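Local coordinates for methionine-binding lipoprotein MetQ (Bacillus subtilis subsp. subtilis, PDB 4GOT), which binds methionine and probably passes it to the membrane-bound permease of the MetNPQ ABC transporter, and also takes part in methionine sulfoxide transport, at residues 31-36 against 220-225; 181-186 against 241-246. All coordinates share one frame; numbering follows the deposited sequence. Where two conformers were deposited one is given.

Interaction 1. Residues 31-36 against 220-225; sequences KGYTLK and IKALME
A surface salt bridge from K31 to E225, set beside a small apolar contact between Y33 and A222, joins the turn leading into edge strand 34-38 to helix 218-227. The two segments bury 216 Å² in total, and K31 with A222 makes up the larger part of it. K31 NZ donates to E225 OE1 at 2.8 Å. The ammonium comes to the anti side of that oxygen and stands 30° out of the carboxylate plane. Up to CE the lysine chain is extended; the final bend, chi4 -76°, turns NZ onto the acid. Its methylenes also belong to the contact: CD of K31 passes 3.9 Å from the backbone O of A222, and K31 CE is 3.9 Å from E225 CB. Y33 turns its CD1 and CE1 atoms to the helix, CE1 lying 3.6 Å from A222 CB, and the methyl meets the ring obliquely. The same ring touches A218 and K219 one turn back, and K6 makes a cation-pi contact with it. Between K31 and Y33, G32 closes helix 14-29 in a Schellman motif, with the positive phi of 96° that this motif uses, and the chain then turns into the strand. Alongside, L35 and L223 both pack on L28 of that helix without touching each other closely. K31 and E225 are both exposed, so the ion pair is probably screened by water, whereas the buried methyl of A222 supplies the apolar part of the contact.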
ATOM      1  N   LYS A  31      -3.960  23.494  15.150  1.00 38.52           N
ATOM      2  CA  LYS A  31      -4.298  22.729  16.339  1.00 38.50           C
ATOM      3  C   LYS A  31      -3.202  22.745  17.397  1.00 38.19           C
ATOM      4  O   LYS A  31      -3.330  22.078  18.426  1.00 39.85           O
ATOM      5  CB  LYS A  31      -4.587  21.272  15.954  1.00 37.34           C
ATOM      6  CG  LYS A  31      -5.838  21.102  15.096  1.00 41.31           C
ATOM      7  CD  LYS A  31      -6.132  19.625  14.872  1.00 40.48           C
ATOM      8  CE  LYS A  31      -7.208  19.396  13.829  1.00 44.72           C
ATOM      9  NZ  LYS A  31      -8.574  19.680  14.327  1.00 45.60           N
ATOM     10  N   GLY A  32      -2.102  23.433  17.132  1.00 38.56           N
ATOM     11  CA  GLY A  32      -1.012  23.518  18.096  1.00 42.15           C
ATOM     12  C   GLY A  32       0.158  22.537  17.943  1.00 43.45           C
ATOM     13  O   GLY A  32       1.030  22.521  18.812  1.00 42.39           O
ATOM     14  N   TYR A  33       0.187  21.739  16.858  1.00 40.18           N
ATOM     15  CA  TYR A  33       1.228  20.707  16.670  1.00 42.39           C
ATOM     16  C   TYR A  33       2.107  20.939  15.455  1.00 44.11           C
ATOM     17  O   TYR A  33       1.624  21.401  14.419  1.00 48.42           O
ATOM     18  CB  TYR A  33       0.618  19.283  16.609  1.00 37.78           C
ATOM     19  CG  TYR A  33      -0.198  18.946  17.816  1.00 37.42           C
ATOM     20  CD1 TYR A  33      -1.543  19.316  17.883  1.00 39.80           C
ATOM     21  CD2 TYR A  33       0.363  18.281  18.907  1.00 38.18           C
ATOM     22  CE1 TYR A  33      -2.306  19.027  19.002  1.00 41.84           C
ATOM     23  CE2 TYR A  33      -0.385  17.990  20.049  1.00 38.22           C
ATOM     24  CZ  TYR A  33      -1.726  18.357  20.092  1.00 43.73           C
ATOM     25  OH  TYR A  33      -2.526  18.073  21.198  1.00 45.22           O
ATOM     26  N   THR A  34       3.404  20.642  15.605  1.00 46.11           N
ATOM     27  CA  THR A  34       4.347  20.628  14.468  1.00 45.44           C
ATOM     28  C   THR A  34       4.488  19.198  13.894  1.00 43.27           C
ATOM     29  O   THR A  34       4.052  18.206  14.507  1.00 37.91           O
ATOM     30  CB  THR A  34       5.748  21.211  14.820  1.00 47.98           C
ATOM     31  OG1 THR A  34       6.212  20.658  16.063  1.00 47.52           O
ATOM     32  CG2 THR A  34       5.697  22.769  14.907  1.00 49.37           C
ATOM     33  N   LEU A  35       5.104  19.115  12.717  1.00 42.20           N
ATOM     34  CA  LEU A  35       5.217  17.882  11.947  1.00 41.77           C
ATOM     35  C   LEU A  35       6.622  17.739  11.378  1.00 40.35           C
ATOM     36  O   LEU A  35       7.173  18.686  10.838  1.00 43.11           O
ATOM     37  CB  LEU A  35       4.215  17.905  10.796  1.00 45.76           C
ATOM     38  CG  LEU A  35       3.936  16.616  10.024  1.00 43.61           C
ATOM     39  CD1 LEU A  35       3.190  15.553  10.838  1.00 43.03           C
ATOM     40  CD2 LEU A  35       3.161  17.005   8.780  1.00 50.30           C
ATOM     41  N   LYS A  36       7.194  16.553  11.518  1.00 38.83           N
ATOM     42  CA  LYS A  36       8.466  16.193  10.897  1.00 41.23           C
ATOM     43  C   LYS A  36       8.188  14.909  10.130  1.00 35.59           C
ATOM     44  O   LYS A  36       7.614  13.974  10.688  1.00 32.48           O
ATOM     45  CB  LYS A  36       9.536  16.012  11.988  1.00 47.59           C
ATOM     46  CG  LYS A  36      10.974  16.146  11.524  1.00 58.77           C
ATOM     47  CD  LYS A  36      11.863  16.731  12.621  1.00 67.62           C
ATOM     48  CE  LYS A  36      13.112  15.887  12.872  1.00 81.70           C
ATOM     49  NZ  LYS A  36      14.014  15.781  11.689  1.00 87.26           N
ATOM     50  N   ILE A 220      -1.842  12.210  18.291  1.00 32.87           N
ATOM     51  CA  ILE A 220      -2.302  11.248  17.289  1.00 32.03           C
ATOM     52  C   ILE A 220      -3.773  11.514  16.906  1.00 30.48           C
ATOM     53  O   ILE A 220      -4.105  11.432  15.730  1.00 29.61           O
ATOM     54  CB  ILE A 220      -2.111   9.785  17.766  1.00 31.47           C
ATOM     55  CG1 ILE A 220      -0.605   9.499  17.975  1.00 34.64           C
ATOM     56  CG2 ILE A 220      -2.720   8.784  16.787  1.00 28.99           C
ATOM     57  CD1 ILE A 220       0.320   9.858  16.825  1.00 32.51           C
ATOM     58  N   LYS A 221      -4.597  11.871  17.884  1.00 31.06           N
ATOM     59  CA  LYS A 221      -5.970  12.310  17.645  1.00 33.35           C
ATOM     60  C   LYS A 221      -6.030  13.562  16.775  1.00 33.36           C
ATOM     61  O   LYS A 221      -6.855  13.646  15.895  1.00 28.30           O
ATOM     62  CB  LYS A 221      -6.687  12.498  18.980  1.00 37.45           C
ATOM     63  CG  LYS A 221      -7.010  11.153  19.638  1.00 45.17           C
ATOM     64  CD  LYS A 221      -7.598  10.167  18.609  1.00 52.37           C
ATOM     65  CE  LYS A 221      -8.210   8.887  19.185  1.00 60.09           C
ATOM     66  NZ  LYS A 221      -9.276   9.090  20.205  1.00 67.05           N
ATOM     67  N   ALA A 222      -5.108  14.503  17.009  1.00 33.62           N
ATOM     68  CA  ALA A 222      -4.980  15.710  16.200  1.00 33.57           C
ATOM     69  C   ALA A 222      -4.604  15.384  14.746  1.00 31.14           C
ATOM     70  O   ALA A 222      -5.155  15.976  13.813  1.00 31.57           O
ATOM     71  CB  ALA A 222      -3.943  16.665  16.822  1.00 31.55           C
ATOM     72  N   LEU A 223      -3.660  14.459  14.560  1.00 30.97           N
ATOM     73  CA  LEU A 223      -3.250  13.980  13.229  1.00 29.86           C
ATOM     74  C   LEU A 223      -4.433  13.286  12.502  1.00 31.22           C
ATOM     75  O   LEU A 223      -4.737  13.652  11.365  1.00 29.39           O
ATOM     76  CB  LEU A 223      -2.019  13.070  13.346  1.00 31.44           C
ATOM     77  CG  LEU A 223      -1.488  12.462  12.034  1.00 30.50           C
ATOM     78  CD1 LEU A 223      -0.891  13.510  11.099  1.00 27.95           C
ATOM     79  CD2 LEU A 223      -0.528  11.323  12.344  1.00 30.26           C
HETATM   80  N   MSE A 224      -5.119  12.350  13.170  1.00 28.23           N
HETATM   81  CA  MSE A 224      -6.261  11.654  12.580  0.60 28.57           C
HETATM   82  C   MSE A 224      -7.336  12.630  12.168  1.00 28.49           C
HETATM   83  O   MSE A 224      -7.917  12.486  11.116  1.00 29.37           O
HETATM   84  CB  MSE A 224      -6.852  10.619  13.550  0.60 30.90           C
HETATM   85  CG  MSE A 224      -5.907   9.478  13.894  0.60 32.54           C
HETATM   86 SE   MSE A 224      -4.934   8.790  12.346  0.45 40.32          SE
HETATM   87  CE  MSE A 224      -6.423   8.075  11.322  0.60 36.83           C
ATOM     88  N   GLU A 225      -7.584  13.627  13.022  1.00 30.28           N
ATOM     89  CA  GLU A 225      -8.525  14.710  12.755  1.00 34.98           C
ATOM     90  C   GLU A 225      -8.214  15.462  11.461  1.00 30.71           C
ATOM     91  O   GLU A 225      -9.078  15.671  10.632  1.00 30.96           O
ATOM     92  CB  GLU A 225      -8.556  15.699  13.921  1.00 39.49           C
ATOM     93  CG  GLU A 225      -9.568  15.365  14.996  1.00 51.48           C
ATOM     94  CD  GLU A 225      -9.696  16.443  16.086  1.00 64.44           C
ATOM     95  OE1 GLU A 225      -9.045  17.518  15.988  1.00 77.30           O
ATOM     96  OE2 GLU A 225     -10.454  16.216  17.055  1.00 61.15           O
TER

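Interaction 2. Residues 181-186 against 241-246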
ATOM      1  N   TYR A 181       4.523   3.352  -5.341  1.00 23.96           N
ATOM      2  CA  TYR A 181       5.719   3.184  -6.165  1.00 22.31           C
ATOM      3  C   TYR A 181       5.447   3.424  -7.624  1.00 22.96           C
ATOM      4  O   TYR A 181       6.321   3.957  -8.314  1.00 25.42           O
ATOM      5  CB  TYR A 181       6.326   1.820  -5.917  1.00 21.99           C
ATOM      6  CG  TYR A 181       6.986   1.736  -4.586  1.00 24.41           C
ATOM      7  CD1 TYR A 181       7.898   2.730  -4.183  1.00 24.32           C
ATOM      8  CD2 TYR A 181       6.755   0.645  -3.722  1.00 24.95           C
ATOM      9  CE1 TYR A 181       8.523   2.660  -2.948  1.00 29.36           C
ATOM     10  CE2 TYR A 181       7.400   0.563  -2.500  1.00 24.10           C
ATOM     11  CZ  TYR A 181       8.280   1.564  -2.118  1.00 26.35           C
ATOM     12  OH  TYR A 181       8.924   1.509  -0.893  1.00 28.26           O
ATOM     13  N   ALA A 182       4.203   3.155  -8.088  1.00 21.97           N
ATOM     14  CA  ALA A 182       3.827   3.547  -9.448  1.00 22.76           C
ATOM     15  C   ALA A 182       3.908   5.044  -9.626  1.00 23.14           C
ATOM     16  O   ALA A 182       4.490   5.517 -10.580  1.00 24.31           O
ATOM     17  CB  ALA A 182       2.414   3.053  -9.784  1.00 23.34           C
ATOM     18  N   ILE A 183       3.278   5.811  -8.729  1.00 25.58           N
ATOM     19  CA  ILE A 183       3.317   7.290  -8.785  1.00 25.48           C
ATOM     20  C   ILE A 183       4.748   7.836  -8.558  1.00 25.11           C
ATOM     21  O   ILE A 183       5.124   8.784  -9.226  1.00 26.18           O
ATOM     22  CB  ILE A 183       2.318   7.978  -7.812  1.00 26.32           C
ATOM     23  CG1 ILE A 183       0.866   7.611  -8.181  1.00 27.49           C
ATOM     24  CG2 ILE A 183       2.392   9.513  -7.907  1.00 26.46           C
ATOM     25  CD1 ILE A 183      -0.108   8.087  -7.143  1.00 27.76           C
ATOM     26  N   GLN A 184       5.516   7.204  -7.661  1.00 23.44           N
ATOM     27  CA  GLN A 184       6.908   7.586  -7.414  1.00 25.27           C
ATOM     28  C   GLN A 184       7.802   7.500  -8.682  1.00 26.93           C
ATOM     29  O   GLN A 184       8.653   8.351  -8.878  1.00 33.46           O
ATOM     30  CB  GLN A 184       7.517   6.762  -6.237  1.00 24.58           C
ATOM     31  CG  GLN A 184       8.872   7.342  -5.749  1.00 25.30           C
ATOM     32  CD  GLN A 184       9.387   6.720  -4.455  1.00 25.29           C
ATOM     33  OE1 GLN A 184       8.630   6.117  -3.681  1.00 26.27           O
ATOM     34  NE2 GLN A 184      10.687   6.925  -4.173  1.00 27.66           N
ATOM     35  N   ASN A 185       7.564   6.478  -9.516  1.00 29.23           N
ATOM     36  CA  ASN A 185       8.094   6.319 -10.877  1.00 32.23           C
ATOM     37  C   ASN A 185       7.389   7.167 -11.975  1.00 31.93           C
ATOM     38  O   ASN A 185       7.619   6.946 -13.133  1.00 32.20           O
ATOM     39  CB  ASN A 185       7.936   4.833 -11.278  1.00 36.09           C
ATOM     40  CG  ASN A 185       8.833   4.416 -12.441  1.00 40.36           C
ATOM     41  OD1 ASN A 185      10.061   4.574 -12.397  1.00 42.45           O
ATOM     42  ND2 ASN A 185       8.226   3.845 -13.478  1.00 33.53           N
ATOM     43  N   LYS A 186       6.505   8.086 -11.614  1.00 32.08           N
ATOM     44  CA  LYS A 186       5.840   8.967 -12.589  1.00 35.49           C
ATOM     45  C   LYS A 186       4.844   8.250 -13.522  1.00 35.85           C
ATOM     46  O   LYS A 186       4.546   8.738 -14.621  1.00 35.95           O
ATOM     47  CB  LYS A 186       6.871   9.736 -13.427  1.00 39.24           C
ATOM     48  CG  LYS A 186       7.970  10.415 -12.617  1.00 43.98           C
ATOM     49  CD  LYS A 186       7.417  11.359 -11.561  1.00 50.71           C
ATOM     50  CE  LYS A 186       8.427  12.450 -11.161  1.00 64.24           C
ATOM     51  NZ  LYS A 186       9.663  11.943 -10.488  1.00 66.00           N
ATOM     52  N   ASP A 241      -5.939  11.820  -9.178  1.00 39.95           N
ATOM     53  CA  ASP A 241      -6.771  11.416 -10.331  1.00 46.75           C
ATOM     54  C   ASP A 241      -7.415  10.047 -10.154  1.00 43.45           C
ATOM     55  O   ASP A 241      -7.428   9.224 -11.076  1.00 47.58           O
ATOM     56  CB  ASP A 241      -5.940  11.418 -11.639  1.00 52.65           C
ATOM     57  CG  ASP A 241      -5.470  12.815 -12.052  1.00 59.79           C
ATOM     58  OD1 ASP A 241      -5.989  13.842 -11.542  1.00 65.76           O
ATOM     59  OD2 ASP A 241      -4.564  12.873 -12.898  1.00 60.23           O
ATOM     60  N   GLY A 242      -7.935   9.789  -8.967  1.00 40.93           N
ATOM     61  CA  GLY A 242      -8.655   8.537  -8.719  1.00 38.64           C
ATOM     62  C   GLY A 242      -7.759   7.347  -8.423  1.00 36.38           C
ATOM     63  O   GLY A 242      -8.268   6.281  -8.094  1.00 36.99           O
ATOM     64  N   ALA A 243      -6.434   7.515  -8.518  1.00 33.10           N
ATOM     65  CA  ALA A 243      -5.482   6.426  -8.153  1.00 32.37           C
ATOM     66  C   ALA A 243      -5.458   6.193  -6.630  1.00 30.85           C
ATOM     67  O   ALA A 243      -5.083   5.108  -6.132  1.00 30.21           O
ATOM     68  CB  ALA A 243      -4.079   6.749  -8.688  1.00 32.50           C
ATOM     69  N   VAL A 244      -5.799   7.248  -5.886  1.00 31.00           N
ATOM     70  CA  VAL A 244      -5.803   7.234  -4.424  1.00 31.01           C
ATOM     71  C   VAL A 244      -7.149   7.780  -4.006  1.00 31.70           C
ATOM     72  O   VAL A 244      -7.516   8.855  -4.447  1.00 34.38           O
ATOM     73  CB  VAL A 244      -4.693   8.152  -3.835  1.00 29.90           C
ATOM     74  CG1 VAL A 244      -4.622   8.084  -2.309  1.00 32.25           C
ATOM     75  CG2 VAL A 244      -3.356   7.798  -4.436  1.00 28.41           C
ATOM     76  N   LEU A 245      -7.807   7.088  -3.092  1.00 28.02           N
ATOM     77  CA  LEU A 245      -9.140   7.392  -2.653  1.00 32.70           C
ATOM     78  C   LEU A 245      -9.171   7.557  -1.116  1.00 29.98           C
ATOM     79  O   LEU A 245      -8.712   6.655  -0.397  1.00 30.42           O
ATOM     80  CB  LEU A 245     -10.040   6.210  -3.058  1.00 32.78           C
ATOM     81  CG  LEU A 245      -9.914   5.805  -4.540  1.00 40.20           C
ATOM     82  CD1 LEU A 245     -10.657   4.488  -4.764  1.00 48.47           C
ATOM     83  CD2 LEU A 245     -10.440   6.943  -5.451  1.00 44.53           C
ATOM     84  N   PRO A 246      -9.721   8.686  -0.608  1.00 29.90           N
ATOM     85  CA  PRO A 246      -9.892   8.818   0.863  1.00 31.84           C
ATOM     86  C   PRO A 246     -10.892   7.772   1.379  1.00 29.73           C
ATOM     87  O   PRO A 246     -11.713   7.346   0.604  1.00 29.29           O
ATOM     88  CB  PRO A 246     -10.417  10.248   1.045  1.00 34.16           C
ATOM     89  CG  PRO A 246     -10.857  10.722  -0.310  1.00 34.59           C
ATOM     90  CD  PRO A 246     -10.319   9.805  -1.356  1.00 32.74           C
TER
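I183 meets A243 and V244 through a single methyl, its CD1, in a small, wholly apolar contact that buries 65 Å² over both sides. The tighter approach is to the valine: I183 CD1 lies 4.2 Å from V244 CG2. The alanine is slightly farther off, with I183 CD1 4.5 Å from A243 CB. Those two methyls are themselves 4.4 Å apart, A243 CB to V244 CG2, so the three carbons form a nearly equilateral triangle at or a little beyond van der Waals contact. The extended side chain accounts for the reach. The CA atoms of I183 and A243 are 8.9 Å apart, and CD1 spans the gap because it is anti to CA, chi2 171°, which draws the isoleucine chain out to full length. A243 and V244 are buried, while I183 is partly exposed. Away from this point the segments diverge. K186 and D241 lie at the solvent side, and neither joins the contact. K186, with a positive phi of 69°, is the C-prime residue of the Schellman motif that ends helix 179-184, its N bonded 2.8 Å from the O of I183. N185 faces another way, hydrogen-bonded to K165 and E168. The contact lies close to the ligand cleft: the side chain of V244 is about 8 Å from the bound selenomethionine, and N178 and N180, just ahead of the 181-186 segment, line the pocket. P189 of helix 189-192 packs on both I183 and A243, T15 and P16 of helix 14-29 touch I183 and V244 respectively, and I236 of helix 230-239 backs V244. The chain then enters strand 245-246, at the edge of the six-stranded sheet, where a backbone hydrogen bond joins L245 to L86 of strand 78-86.

Interaction 1 is peripheral, its centre about 22 Å from that of the chain, whereas interaction 2 lies about 10 Å from it and is buried. The segments of each reach one of the six-stranded sheet's outermost strands, 34-38 or 245-246, with touching residues just ahead of it, and helix 14-29 neighbours both. Their centres are about 24 Å apart and their nearest atoms about 11 Å, so they do not touch. Interaction 1 ties elements packed around that one sheet and uses charge as well as apolar surface. Interaction 2, with methyls alone, brings a helix that follows strand 174-177 of the five-stranded sheet against the loop leading into the other sheet's edge strand, consistent with a contact between the two lobes in the ligand-bound form.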